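Local structure of ribokinase RBSK (Mycobacterium tuberculosis, 3GO6) at residues A112-D117 / D242-G247; G59-V64 / S286-C291; G229-P234 / R270-A275; H212-I215 / G221-Y224; L147-E152 / A156-A161. The protein probably phosphorylates D-ribose at O-5, using ATP and a divalent cation such as magnesium, to give D-ribose 5-phosphate. All blocks are in the same frame, centred on the assembly; numbering follows the deposited sequence.

Contact 1: residues A112-D117 / D242-G247. With RIB (alpha-D-ribofuranose), chain C.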
# COMPACT_ATOMS: atom_id res chain seq x y z
N ALA A 112 -3.35 -3.74 -5.59
CA ALA A 112 -4.11 -2.48 -5.58
C ALA A 112 -4.10 -1.79 -4.23
O ALA A 112 -4.08 -2.46 -3.20
CB ALA A 112 -5.53 -2.71 -6.03
N ILE A 113 -4.12 -0.45 -4.25
CA ILE A 113 -4.21 0.34 -3.03
C ILE A 113 -5.59 0.97 -3.01
O ILE A 113 -5.96 1.70 -3.94
CB ILE A 113 -3.15 1.50 -2.98
CG1 ILE A 113 -1.73 0.98 -3.24
CG2 ILE A 113 -3.23 2.28 -1.63
CD1 ILE A 113 -1.30 -0.15 -2.29
N ILE A 114 -6.35 0.70 -1.95
CA ILE A 114 -7.67 1.28 -1.78
C ILE A 114 -7.58 2.20 -0.55
O ILE A 114 -7.16 1.77 0.52
CB ILE A 114 -8.76 0.22 -1.51
CG1 ILE A 114 -8.60 -1.04 -2.40
CG2 ILE A 114 -10.17 0.88 -1.50
CD1 ILE A 114 -8.87 -0.85 -3.76
N VAL A 115 -7.98 3.46 -0.70
CA VAL A 115 -7.98 4.37 0.44
C VAL A 115 -9.43 4.83 0.68
O VAL A 115 -10.11 5.26 -0.25
CB VAL A 115 -7.05 5.57 0.20
CG1 VAL A 115 -6.89 6.41 1.50
CG2 VAL A 115 -5.70 5.10 -0.29
N VAL A 116 -9.89 4.73 1.93
CA VAL A 116 -11.30 4.99 2.27
C VAL A 116 -11.27 6.09 3.33
O VAL A 116 -10.56 5.95 4.34
CB VAL A 116 -12.02 3.72 2.80
CG1 VAL A 116 -13.49 4.01 3.18
CG2 VAL A 116 -11.93 2.60 1.76
N ASP A 117 -11.97 7.19 3.06
CA ASP A 117 -11.96 8.35 3.96
C ASP A 117 -13.18 8.41 4.89
O ASP A 117 -14.03 7.49 4.91
CB ASP A 117 -11.74 9.68 3.18
CG ASP A 117 -12.97 10.13 2.35
OD1 ASP A 117 -14.12 9.70 2.60
OD2 ASP A 117 -12.79 10.96 1.43
N ASP A 242 -18.38 1.89 3.67
CA ASP A 242 -17.25 1.83 2.76
C ASP A 242 -17.80 1.58 1.35
O ASP A 242 -18.30 0.50 1.07
CB ASP A 242 -16.31 0.69 3.19
CG ASP A 242 -15.12 0.50 2.26
OD1 ASP A 242 -14.95 1.28 1.30
OD2 ASP A 242 -14.34 -0.44 2.52
N THR A 243 -17.69 2.58 0.48
CA THR A 243 -18.19 2.47 -0.89
C THR A 243 -17.28 1.62 -1.80
O THR A 243 -17.70 1.21 -2.87
CB THR A 243 -18.38 3.84 -1.54
OG1 THR A 243 -17.13 4.53 -1.56
CG2 THR A 243 -19.41 4.68 -0.76
N ALA A 244 -16.04 1.37 -1.37
CA ALA A 244 -15.12 0.59 -2.20
C ALA A 244 -15.70 -0.80 -2.45
O ALA A 244 -16.27 -1.43 -1.55
CB ALA A 244 -13.76 0.51 -1.53
N GLY A 245 -15.59 -1.24 -3.69
CA GLY A 245 -16.06 -2.56 -4.05
C GLY A 245 -17.52 -2.57 -4.47
O GLY A 245 -17.98 -3.53 -5.06
N ALA A 246 -18.28 -1.51 -4.17
CA ALA A 246 -19.73 -1.58 -4.45
C ALA A 246 -20.04 -1.57 -5.94
O ALA A 246 -21.02 -2.21 -6.38
CB ALA A 246 -20.48 -0.46 -3.74
N GLY A 247 -19.23 -0.84 -6.71
CA GLY A 247 -19.38 -0.82 -8.17
C GLY A 247 -19.18 -2.20 -8.79
O GLY A 247 -19.89 -2.57 -9.72
O5 RIB C . -13.33 -1.88 -7.66
C5 RIB C . -12.38 -2.13 -6.61
C4 RIB C . -11.24 -3.02 -7.16
O4 RIB C . -10.46 -2.23 -8.08
C3 RIB C . -10.25 -3.46 -6.10
O3 RIB C . -10.48 -4.80 -5.59
C2 RIB C . -8.90 -3.31 -6.77
O2 RIB C . -8.20 -4.56 -6.85
C1 RIB C . -9.13 -2.69 -8.14
O1 RIB C . -9.04 -3.66 -9.19

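Contact 2: residues G59-V64 / S286-C291. With RIB (alpha-D-ribofuranose), chain C.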
# COMPACT_ATOMS: atom_id res chain seq x y z
N GLY A 59 -12.13 -7.91 -11.66
CA GLY A 59 -12.67 -9.12 -12.30
C GLY A 59 -13.06 -10.15 -11.25
O GLY A 59 -14.17 -10.71 -11.28
N ALA A 60 -12.15 -10.40 -10.32
CA ALA A 60 -12.42 -11.33 -9.22
C ALA A 60 -13.65 -10.88 -8.43
O ALA A 60 -14.53 -11.69 -8.14
CB ALA A 60 -11.20 -11.40 -8.31
N ASN A 61 -13.71 -9.59 -8.09
CA ASN A 61 -14.83 -9.05 -7.30
C ASN A 61 -16.15 -9.21 -8.04
O ASN A 61 -17.18 -9.54 -7.43
CB ASN A 61 -14.65 -7.55 -7.02
CG ASN A 61 -13.48 -7.24 -6.12
OD1 ASN A 61 -12.93 -8.13 -5.47
ND2 ASN A 61 -13.10 -5.96 -6.06
N GLN A 62 -16.14 -8.95 -9.35
CA GLN A 62 -17.36 -9.07 -10.15
C GLN A 62 -17.81 -10.53 -10.29
O GLN A 62 -19.00 -10.83 -10.23
CB GLN A 62 -17.20 -8.39 -11.51
CG GLN A 62 -17.10 -6.87 -11.31
CD GLN A 62 -16.82 -6.09 -12.56
OE1 GLN A 62 -16.95 -6.59 -13.66
NE2 GLN A 62 -16.43 -4.82 -12.38
N ALA A 63 -16.84 -11.44 -10.43
CA ALA A 63 -17.13 -12.88 -10.48
C ALA A 63 -17.75 -13.35 -9.17
O ALA A 63 -18.75 -14.10 -9.17
CB ALA A 63 -15.83 -13.66 -10.82
N VAL A 64 -17.17 -12.93 -8.04
CA VAL A 64 -17.67 -13.29 -6.71
C VAL A 64 -19.11 -12.78 -6.48
O VAL A 64 -19.98 -13.51 -5.99
CB VAL A 64 -16.72 -12.82 -5.59
CG1 VAL A 64 -17.39 -12.93 -4.23
CG2 VAL A 64 -15.40 -13.65 -5.61
N SER A 286 -17.37 -2.95 5.48
CA SER A 286 -15.97 -2.58 5.31
C SER A 286 -15.29 -3.63 4.43
O SER A 286 -15.56 -4.82 4.54
CB SER A 286 -15.24 -2.50 6.66
OG SER A 286 -15.71 -1.39 7.40
N GLY A 287 -14.40 -3.21 3.57
CA GLY A 287 -13.77 -4.23 2.76
C GLY A 287 -14.35 -4.23 1.36
O GLY A 287 -15.49 -3.79 1.12
N VAL A 288 -13.53 -4.71 0.44
CA VAL A 288 -13.72 -4.49 -0.98
C VAL A 288 -14.13 -5.81 -1.62
O VAL A 288 -15.19 -5.90 -2.27
CB VAL A 288 -12.41 -3.92 -1.61
CG1 VAL A 288 -12.55 -3.71 -3.10
CG2 VAL A 288 -12.01 -2.61 -0.91
N GLY A 289 -13.31 -6.84 -1.43
CA GLY A 289 -13.50 -8.12 -2.12
C GLY A 289 -14.52 -9.06 -1.49
O GLY A 289 -14.90 -10.06 -2.11
N ASP A 290 -14.96 -8.74 -0.28
CA ASP A 290 -15.86 -9.63 0.44
C ASP A 290 -17.22 -9.00 0.80
O ASP A 290 -17.92 -9.49 1.69
CB ASP A 290 -15.16 -10.19 1.68
CG ASP A 290 -15.85 -11.43 2.25
OD1 ASP A 290 -16.05 -12.42 1.50
OD2 ASP A 290 -16.18 -11.42 3.45
N CYS A 291 -17.64 -7.98 0.07
CA CYS A 291 -18.86 -7.24 0.45
C CYS A 291 -20.13 -7.56 -0.36
O CYS A 291 -21.19 -6.95 -0.12
CB CYS A 291 -18.58 -5.74 0.40
SG CYS A 291 -18.18 -5.10 -1.25
O5 RIB C . -13.33 -1.88 -7.66
C5 RIB C . -12.38 -2.13 -6.61
C4 RIB C . -11.24 -3.02 -7.16
O4 RIB C . -10.46 -2.23 -8.08
C3 RIB C . -10.25 -3.46 -6.10
O3 RIB C . -10.48 -4.80 -5.59
C2 RIB C . -8.90 -3.31 -6.77
O2 RIB C . -8.20 -4.56 -6.85
C1 RIB C . -9.13 -2.69 -8.14
O1 RIB C . -9.04 -3.66 -9.19
O HOH W 1 -13.74 -10.52 -4.58

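Contact 3: residues G229-P234 / R270-A275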
# COMPACT_ATOMS: atom_id res chain seq x y z
N GLY A 229 -34.86 3.67 -23.99
CA GLY A 229 -35.07 5.08 -23.69
C GLY A 229 -34.07 5.63 -22.68
O GLY A 229 -32.89 5.28 -22.71
N VAL A 230 -34.56 6.51 -21.81
CA VAL A 230 -33.75 7.25 -20.85
C VAL A 230 -34.53 7.29 -19.54
O VAL A 230 -35.65 7.79 -19.49
CB VAL A 230 -33.45 8.70 -21.35
CG1 VAL A 230 -32.78 9.54 -20.26
CG2 VAL A 230 -32.58 8.67 -22.60
N PHE A 231 -33.95 6.72 -18.48
CA PHE A 231 -34.58 6.71 -17.16
C PHE A 231 -33.56 6.49 -16.05
O PHE A 231 -32.38 6.18 -16.31
CB PHE A 231 -35.73 5.68 -17.06
CG PHE A 231 -35.33 4.25 -17.38
CD1 PHE A 231 -34.83 3.40 -16.38
CD2 PHE A 231 -35.49 3.74 -18.67
CE1 PHE A 231 -34.47 2.08 -16.66
CE2 PHE A 231 -35.13 2.41 -18.97
CZ PHE A 231 -34.62 1.58 -17.97
N GLU A 232 -34.01 6.68 -14.81
CA GLU A 232 -33.18 6.45 -13.65
C GLU A 232 -33.77 5.33 -12.81
O GLU A 232 -34.97 5.05 -12.86
CB GLU A 232 -32.97 7.75 -12.85
CG GLU A 232 -32.35 8.88 -13.70
CD GLU A 232 -31.55 9.91 -12.92
OE1 GLU A 232 -31.68 9.97 -11.67
OE2 GLU A 232 -30.77 10.67 -13.56
N VAL A 233 -32.90 4.64 -12.07
CA VAL A 233 -33.30 3.54 -11.20
C VAL A 233 -32.68 3.84 -9.84
O VAL A 233 -31.45 3.89 -9.73
CB VAL A 233 -32.81 2.17 -11.72
CG1 VAL A 233 -33.23 1.06 -10.78
CG2 VAL A 233 -33.33 1.89 -13.13
N PRO A 234 -33.52 4.11 -8.81
CA PRO A 234 -33.02 4.39 -7.46
C PRO A 234 -32.46 3.19 -6.70
O PRO A 234 -32.79 2.03 -7.00
CB PRO A 234 -34.27 4.93 -6.73
CG PRO A 234 -35.39 4.23 -7.38
CD PRO A 234 -34.99 4.21 -8.86
N ARG A 270 -35.56 -5.23 -14.19
CA ARG A 270 -35.40 -6.07 -13.00
C ARG A 270 -33.91 -6.27 -12.65
O ARG A 270 -33.53 -6.22 -11.49
CB ARG A 270 -36.09 -7.42 -13.20
CG ARG A 270 -35.99 -8.36 -12.02
CD ARG A 270 -36.28 -9.81 -12.43
NE ARG A 270 -35.91 -10.75 -11.36
CZ ARG A 270 -34.73 -11.39 -11.28
NH1 ARG A 270 -33.79 -11.21 -12.21
NH2 ARG A 270 -34.49 -12.20 -10.27
N ALA A 271 -33.07 -6.47 -13.67
CA ALA A 271 -31.62 -6.61 -13.46
C ALA A 271 -31.06 -5.33 -12.85
O ALA A 271 -30.28 -5.37 -11.90
CB ALA A 271 -30.93 -6.93 -14.80
N LEU A 272 -31.46 -4.19 -13.40
CA LEU A 272 -31.03 -2.87 -12.89
C LEU A 272 -31.43 -2.62 -11.44
O LEU A 272 -30.61 -2.15 -10.63
CB LEU A 272 -31.51 -1.73 -13.81
CG LEU A 272 -30.91 -1.67 -15.23
CD1 LEU A 272 -31.83 -0.90 -16.18
CD2 LEU A 272 -29.51 -1.05 -15.23
N ARG A 273 -32.69 -2.96 -11.10
CA ARG A 273 -33.17 -2.83 -9.71
C ARG A 273 -32.35 -3.68 -8.74
O ARG A 273 -31.99 -3.22 -7.67
CB ARG A 273 -34.66 -3.18 -9.60
CG ARG A 273 -35.54 -2.04 -10.11
CD ARG A 273 -37.00 -2.44 -10.29
NE ARG A 273 -37.77 -1.29 -10.76
CZ ARG A 273 -39.03 -1.32 -11.21
NH1 ARG A 273 -39.70 -2.47 -11.27
NH2 ARG A 273 -39.62 -0.19 -11.60
N ARG A 274 -32.09 -4.93 -9.13
CA ARG A 274 -31.35 -5.85 -8.27
C ARG A 274 -29.90 -5.38 -8.11
O ARG A 274 -29.36 -5.41 -7.01
CB ARG A 274 -31.42 -7.26 -8.85
CG ARG A 274 -32.84 -7.86 -8.70
CD ARG A 274 -32.96 -9.27 -9.26
NE ARG A 274 -32.22 -10.22 -8.44
CZ ARG A 274 -32.64 -10.72 -7.27
NH1 ARG A 274 -33.83 -10.36 -6.77
NH2 ARG A 274 -31.87 -11.57 -6.60
N ALA A 275 -29.29 -4.93 -9.20
CA ALA A 275 -27.91 -4.44 -9.17
C ALA A 275 -27.81 -3.20 -8.28
O ALA A 275 -26.88 -3.07 -7.47
CB ALA A 275 -27.38 -4.17 -10.60
O HOH W 2 -33.19 -1.07 -6.30

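Contact 4: residues H212-I215 / G221-Y224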
# COMPACT_ATOMS: atom_id res chain seq x y z
N HIS A 212 -27.16 -0.65 -24.44
CA HIS A 212 -27.66 -0.35 -23.10
C HIS A 212 -26.53 0.29 -22.27
O HIS A 212 -25.63 -0.41 -21.83
CB HIS A 212 -28.16 -1.64 -22.44
CG HIS A 212 -29.12 -2.42 -23.29
ND1 HIS A 212 -30.44 -2.04 -23.46
CD2 HIS A 212 -28.96 -3.56 -24.00
CE1 HIS A 212 -31.05 -2.91 -24.25
NE2 HIS A 212 -30.17 -3.84 -24.60
N PHE A 213 -26.59 1.61 -22.08
CA PHE A 213 -25.58 2.35 -21.32
C PHE A 213 -26.09 2.49 -19.89
O PHE A 213 -27.14 3.11 -19.66
CB PHE A 213 -25.33 3.74 -21.93
CG PHE A 213 -23.89 4.22 -21.85
CD1 PHE A 213 -22.97 3.69 -20.92
CD2 PHE A 213 -23.45 5.25 -22.71
CE1 PHE A 213 -21.65 4.14 -20.86
CE2 PHE A 213 -22.13 5.72 -22.67
CZ PHE A 213 -21.22 5.17 -21.74
N VAL A 214 -25.38 1.87 -18.94
CA VAL A 214 -25.78 1.86 -17.53
C VAL A 214 -24.79 2.72 -16.77
O VAL A 214 -23.63 2.34 -16.56
CB VAL A 214 -25.82 0.42 -16.94
CG1 VAL A 214 -26.22 0.44 -15.46
CG2 VAL A 214 -26.79 -0.47 -17.73
N ILE A 215 -25.23 3.91 -16.38
CA ILE A 215 -24.32 4.86 -15.77
C ILE A 215 -24.62 4.91 -14.28
O ILE A 215 -25.68 5.36 -13.86
CB ILE A 215 -24.41 6.28 -16.40
CG1 ILE A 215 -24.13 6.24 -17.91
CG2 ILE A 215 -23.42 7.24 -15.75
CD1 ILE A 215 -25.41 6.07 -18.72
N GLY A 221 -28.32 5.45 -7.31
CA GLY A 221 -28.55 4.23 -8.08
C GLY A 221 -27.84 4.26 -9.43
O GLY A 221 -26.61 4.20 -9.51
N ALA A 222 -28.63 4.35 -10.50
CA ALA A 222 -28.10 4.32 -11.85
C ALA A 222 -29.04 5.02 -12.83
O ALA A 222 -30.24 5.11 -12.60
CB ALA A 222 -27.83 2.87 -12.31
N ARG A 223 -28.45 5.53 -13.91
CA ARG A 223 -29.14 6.16 -15.03
C ARG A 223 -28.99 5.19 -16.21
O ARG A 223 -27.90 4.64 -16.43
CB ARG A 223 -28.40 7.46 -15.34
CG ARG A 223 -29.06 8.46 -16.21
CD ARG A 223 -28.39 9.85 -16.02
NE ARG A 223 -26.97 9.95 -16.37
CZ ARG A 223 -26.50 9.98 -17.63
NH1 ARG A 223 -27.32 9.87 -18.66
NH2 ARG A 223 -25.20 10.10 -17.86
N TYR A 224 -30.06 4.97 -16.97
CA TYR A 224 -30.01 4.17 -18.20
C TYR A 224 -30.21 5.06 -19.43
O TYR A 224 -31.11 5.91 -19.44
CB TYR A 224 -31.06 3.06 -18.14
CG TYR A 224 -31.25 2.31 -19.44
CD1 TYR A 224 -30.69 1.04 -19.62
CD2 TYR A 224 -31.99 2.86 -20.49
CE1 TYR A 224 -30.85 0.35 -20.79
CE2 TYR A 224 -32.17 2.16 -21.69
CZ TYR A 224 -31.59 0.91 -21.83
OH TYR A 224 -31.76 0.21 -22.99

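Contact 5: residues L147-E152 / A156-A161. With RIB (alpha-D-ribofuranose), chain C.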
# COMPACT_ATOMS: atom_id res chain seq x y z
N LEU A 147 -20.90 -12.48 -21.05
CA LEU A 147 -19.49 -12.14 -20.82
C LEU A 147 -19.42 -10.81 -20.07
O LEU A 147 -20.02 -9.83 -20.49
CB LEU A 147 -18.70 -12.04 -22.13
CG LEU A 147 -17.39 -11.23 -22.01
CD1 LEU A 147 -16.26 -12.03 -21.38
CD2 LEU A 147 -16.95 -10.65 -23.33
N LEU A 148 -18.72 -10.78 -18.94
CA LEU A 148 -18.48 -9.52 -18.26
C LEU A 148 -16.97 -9.26 -18.21
O LEU A 148 -16.18 -10.12 -17.77
CB LEU A 148 -19.12 -9.55 -16.85
CG LEU A 148 -18.83 -8.39 -15.91
CD1 LEU A 148 -19.32 -7.06 -16.48
CD2 LEU A 148 -19.42 -8.65 -14.53
N THR A 149 -16.56 -8.08 -18.67
CA THR A 149 -15.15 -7.74 -18.73
C THR A 149 -14.91 -6.30 -18.27
O THR A 149 -15.85 -5.51 -18.19
CB THR A 149 -14.57 -8.03 -20.16
OG1 THR A 149 -13.15 -8.07 -20.11
CG2 THR A 149 -15.02 -6.99 -21.16
N GLN A 150 -13.66 -5.98 -17.90
CA GLN A 150 -13.26 -4.62 -17.48
C GLN A 150 -11.90 -4.35 -18.08
O GLN A 150 -11.39 -5.18 -18.84
CB GLN A 150 -13.20 -4.43 -15.94
CG GLN A 150 -14.16 -5.33 -15.13
CD GLN A 150 -13.69 -6.80 -15.10
OE1 GLN A 150 -12.49 -7.07 -15.17
NE2 GLN A 150 -14.64 -7.73 -14.99
N LEU A 151 -11.32 -3.20 -17.75
CA LEU A 151 -10.20 -2.69 -18.53
C LEU A 151 -8.86 -2.61 -17.81
O LEU A 151 -7.97 -1.87 -18.25
CB LEU A 151 -10.59 -1.33 -19.17
CG LEU A 151 -11.97 -1.23 -19.87
CD1 LEU A 151 -12.21 0.18 -20.41
CD2 LEU A 151 -12.11 -2.25 -20.99
N GLU A 152 -8.68 -3.37 -16.72
CA GLU A 152 -7.34 -3.46 -16.10
C GLU A 152 -6.45 -4.46 -16.86
O GLU A 152 -5.21 -4.35 -16.83
CB GLU A 152 -7.41 -3.85 -14.62
CG GLU A 152 -8.25 -2.89 -13.74
CD GLU A 152 -8.22 -3.29 -12.25
OE1 GLU A 152 -7.70 -4.40 -11.91
OE2 GLU A 152 -8.67 -2.49 -11.41
N ALA A 156 -7.21 -5.21 -25.79
CA ALA A 156 -7.24 -6.18 -26.90
C ALA A 156 -7.68 -7.57 -26.44
O ALA A 156 -8.28 -8.32 -27.20
CB ALA A 156 -5.88 -6.26 -27.57
N THR A 157 -7.36 -7.92 -25.19
CA THR A 157 -7.86 -9.17 -24.60
C THR A 157 -9.36 -9.14 -24.28
O THR A 157 -10.08 -10.09 -24.58
CB THR A 157 -7.05 -9.55 -23.34
OG1 THR A 157 -5.68 -9.76 -23.72
CG2 THR A 157 -7.62 -10.82 -22.69
N ALA A 158 -9.83 -8.06 -23.66
CA ALA A 158 -11.26 -7.81 -23.51
C ALA A 158 -12.00 -7.90 -24.86
O ALA A 158 -13.04 -8.56 -24.96
CB ALA A 158 -11.49 -6.42 -22.89
N LEU A 159 -11.44 -7.25 -25.88
CA LEU A 159 -12.00 -7.23 -27.24
C LEU A 159 -12.10 -8.62 -27.85
O LEU A 159 -13.14 -8.98 -28.40
CB LEU A 159 -11.17 -6.31 -28.16
CG LEU A 159 -11.60 -6.20 -29.64
CD1 LEU A 159 -13.00 -5.63 -29.74
CD2 LEU A 159 -10.62 -5.32 -30.42
N ALA A 160 -11.03 -9.41 -27.76
CA ALA A 160 -11.06 -10.80 -28.22
C ALA A 160 -12.14 -11.62 -27.52
O ALA A 160 -12.86 -12.37 -28.17
CB ALA A 160 -9.71 -11.46 -28.05
N ALA A 161 -12.27 -11.48 -26.20
CA ALA A 161 -13.33 -12.17 -25.47
C ALA A 161 -14.70 -11.73 -25.97
O ALA A 161 -15.61 -12.55 -26.16
CB ALA A 161 -13.22 -11.92 -23.97
O5 RIB C . -13.33 -1.88 -7.66
C5 RIB C . -12.38 -2.13 -6.61
C4 RIB C . -11.24 -3.02 -7.16
O4 RIB C . -10.46 -2.23 -8.08
C3 RIB C . -10.25 -3.46 -6.10
O3 RIB C . -10.48 -4.80 -5.59
C2 RIB C . -8.90 -3.31 -6.77
O2 RIB C . -8.20 -4.56 -6.85
C1 RIB C . -9.13 -2.69 -8.14
O1 RIB C . -9.04 -3.66 -9.19

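Contact 1: residues A112-D117 / D242-G247
The carboxylate of Asp242 is the flat group here, and its two faces are used differently. One face is covered by the branches of Val116: CG2 comes to 3.3 Å from Asp242 OD1 and CG1 to 3.6 Å from the same oxygen, the two side chains crossing at about a right angle. From the other face the backbone N of Ala244 donates to Asp242 OD1 at 2.9 Å, 47° above the carboxylate plane, which makes an Asx turn. The second oxygen, OD2, takes the N-H of Gly287, so both oxygens bind backbone amides and the rotation of the carboxylate is fixed. With CG anti to the backbone N (chi1 178°), the group reaches in under Val116. Beside it, Ala244 presents CB to Ile114, whose CG2 lies 3.6 Å away, while Val116 CG2 is a looser neighbour of that methyl. The other branch of Ile114 turns to the sugar, CD1 being 3.8 Å from ribose C3; Ala112 CB lies 3.4 Å from ribose O2. The 242-247 chain folds through a type II turn from Thr243 to Ala246, closed by Ala246 N to Thr243 O at 3.1 Å, and Gly245, with positive phi, is the N-cap of helix 246-257. Asp242 and Ala244 also belong to the cation site, occupied by magnesium in this crystal. The contact thus sets a strand of the four-stranded lid sheet against the DTxGAGD signature loop of PfkB kinases, which leads into the predicted catalytic base Asp248.

Contact 2: residues G59-V64 / S286-C291
Asn61 and Gly289 bury the most surface here, and Val288 comes next. The amide of Asn61 extends from helix 58-68 so that Gly289 CA stands above its plane, 3.4 Å from Asn61 OD1; the backbones come close here, 5.4 Å between the CA atoms of Asn61 and Gly289. On the same side of the amide, Val288 CG1 lies 3.8 Å from Asn61 ND2. Each end of the amide has its own polar task. Asn61 OD1 accepts from a water at 2.7 Å, and that water also donates to the carbonyl O of Gly289 at 2.8 Å, bridging helix and loop. Asn61 ND2 donates to O3 of the ribose at 2.9 Å and also bonds Asp248 OD2, which fixes which end of the amide faces the sugar. Val288 CG1 adds an apolar wall 3.4 Å from ribose O3. One helical turn on, Val64 brings CG1 loosely up to the Gly289 carbonyl. Around this, Val64 and Ala60 pack on helix 83-94, Val288 touches Asp31 and Thr33 of strand 29-35, Cys291 rests on helix 246-257, and Asp290 makes a salt bridge to Arg68 near the far end of helix 58-68.

Contact 3: residues G229-P234 / R270-A275
Val233 puts its two methyls on different helix residues. With CG1 anti to the backbone N (chi1 179°), that branch lies 3.9 Å from Arg273 CG, whereas CG2 faces Leu272 CB at 4.1 Å. Both neighbours cross the valine at about a right angle. Leu272 reaches out to the strand with CD1, 4.0 Å from Phe231 CE1 and nearly as close to CZ. Phe231 takes a rarer first torsion, its ring set between the backbone N and the carbonyl carbon (chi1 57°); Val233 CG2 sits at the edge of that ring, in its plane, and the ring also stacks with Tyr224 of the adjoining strand. Arg273 gives only the start of its chain to the contact, the rest running on extended along the exposed margin. Polar contact comes through a water that donates to Arg273 O at 2.8 Å and to Pro234 O at 3.2 Å, joining the helix to the residue just past the strand. Cys276, which contacts ADP in another crystal structure of this protein, follows on the helix and also touches Val233. The axes of strand 229-233 and helix 270-275 approach to 9.5 Å, with N-to-C directions 35° apart. A helix packed at a modest angle on the edge strand of a largely parallel sheet is typical of three-layer alpha/beta folds such as that of ribokinase.

Contact 4: residues H212-I215 / G221-Y224
His212 and Tyr224 meet because their first torsions lead the rings to each other: the imidazole lies beside its backbone N (chi1 -51°), while the phenol is anti to its own (chi1 171°) and reaches diagonally across the hairpin. His212 ND1 and Tyr224 OH are 2.7 Å apart in a hydrogen bond that either could donate, each group approaching the other's ring at its edge. The rings meet rim to rim, their planes at 42°, and Tyr224 OH also bonds the backbone N of Asp228. Ile215 and Arg223 form the antiparallel hydrogen-bonded pair, Ile215 N to Arg223 O at 2.8 Å and Arg223 N to Ile215 O at 2.8 Å, both nearly straight. Their side chains lie side by side. Arg223 bends at chi3, folding its guanidinium back so that Ile215 CD1 lies over one face toward its rim, 4.0 Å above the plane; Glu200 takes NH2 in a salt bridge. Tyr224 and Val214 share the other side of the sheet and pack on Leu272. Tyr224 CA points a C-H at Phe213 O at 3.4 Å. This is a beta hairpin near one end of the eight-stranded sheet, with 229-233 outside it; its connection carries predicted ATP-binding residues and ends in Gly221, seen to contact ADP in a crystal structure of this protein.

Contact 5: residues L147-E152 / A156-A161
Strand 147-149 and the following helix lie closely packed, 6.2 Å between the CA atoms of Thr149 and Ala158 and 7.7 Å between those of Leu147 and Ala161. The small helix residues make this possible. Ala158 CB fits against Thr149, 3.6 Å from OG1 and 4.0 Å from CG2. That OG1, anti to the backbone N (chi1 -163°), is also bonded to the carbonyl O of Val25 in the neighbouring strand. Leu147 straddles Ala161, CD1 and CD2 both 4.0 Å from its CB, while CD2 also comes to 3.6 Å from the Ala161 carbonyl carbon. The carbonyl O of Gln150 is buried beside Ala158 and finds no polar partner, but the Gln150 side chain turns the other way and bonds Gln62. Past the strand, Glu152 extends beyond CG into the sugar pocket, where ribose O1 donates to Glu152 OE2 at 2.5 Å. Its other oxygen, OE1, bonds Ser27 and Asn29, which hold the carboxylate in place. Strand 146-149, helix 155-167 and the adjacent parallel strand 171-175 form a beta-alpha-beta crossover, with a sugar-binding residue in the loop past the strand's C-terminal end, as is usual in alpha/beta enzymes.

In the fold
Contact 2 closes the longest loop, from helix 58-68 to the chain before the last helix, and the other four nest inside it. Within it, contact 1 ties the lid strand to the start of helix 246-257, and encloses contacts 5 and 4, two short local closures in series: a beta-alpha-beta unit, then the hairpin. Contact 3 opens after contact 4 and crosses contact 1, since its strand comes before 242-247 and its helix after. Contacts 3, 4 and 5 share the eight-stranded sheet; 3 and 4 lie about 7 Å apart between centres, joined by backbone hydrogen bonds. Contacts 1, 2 and 5 meet the ribose from different parts of the fold, contact 2 touching both others.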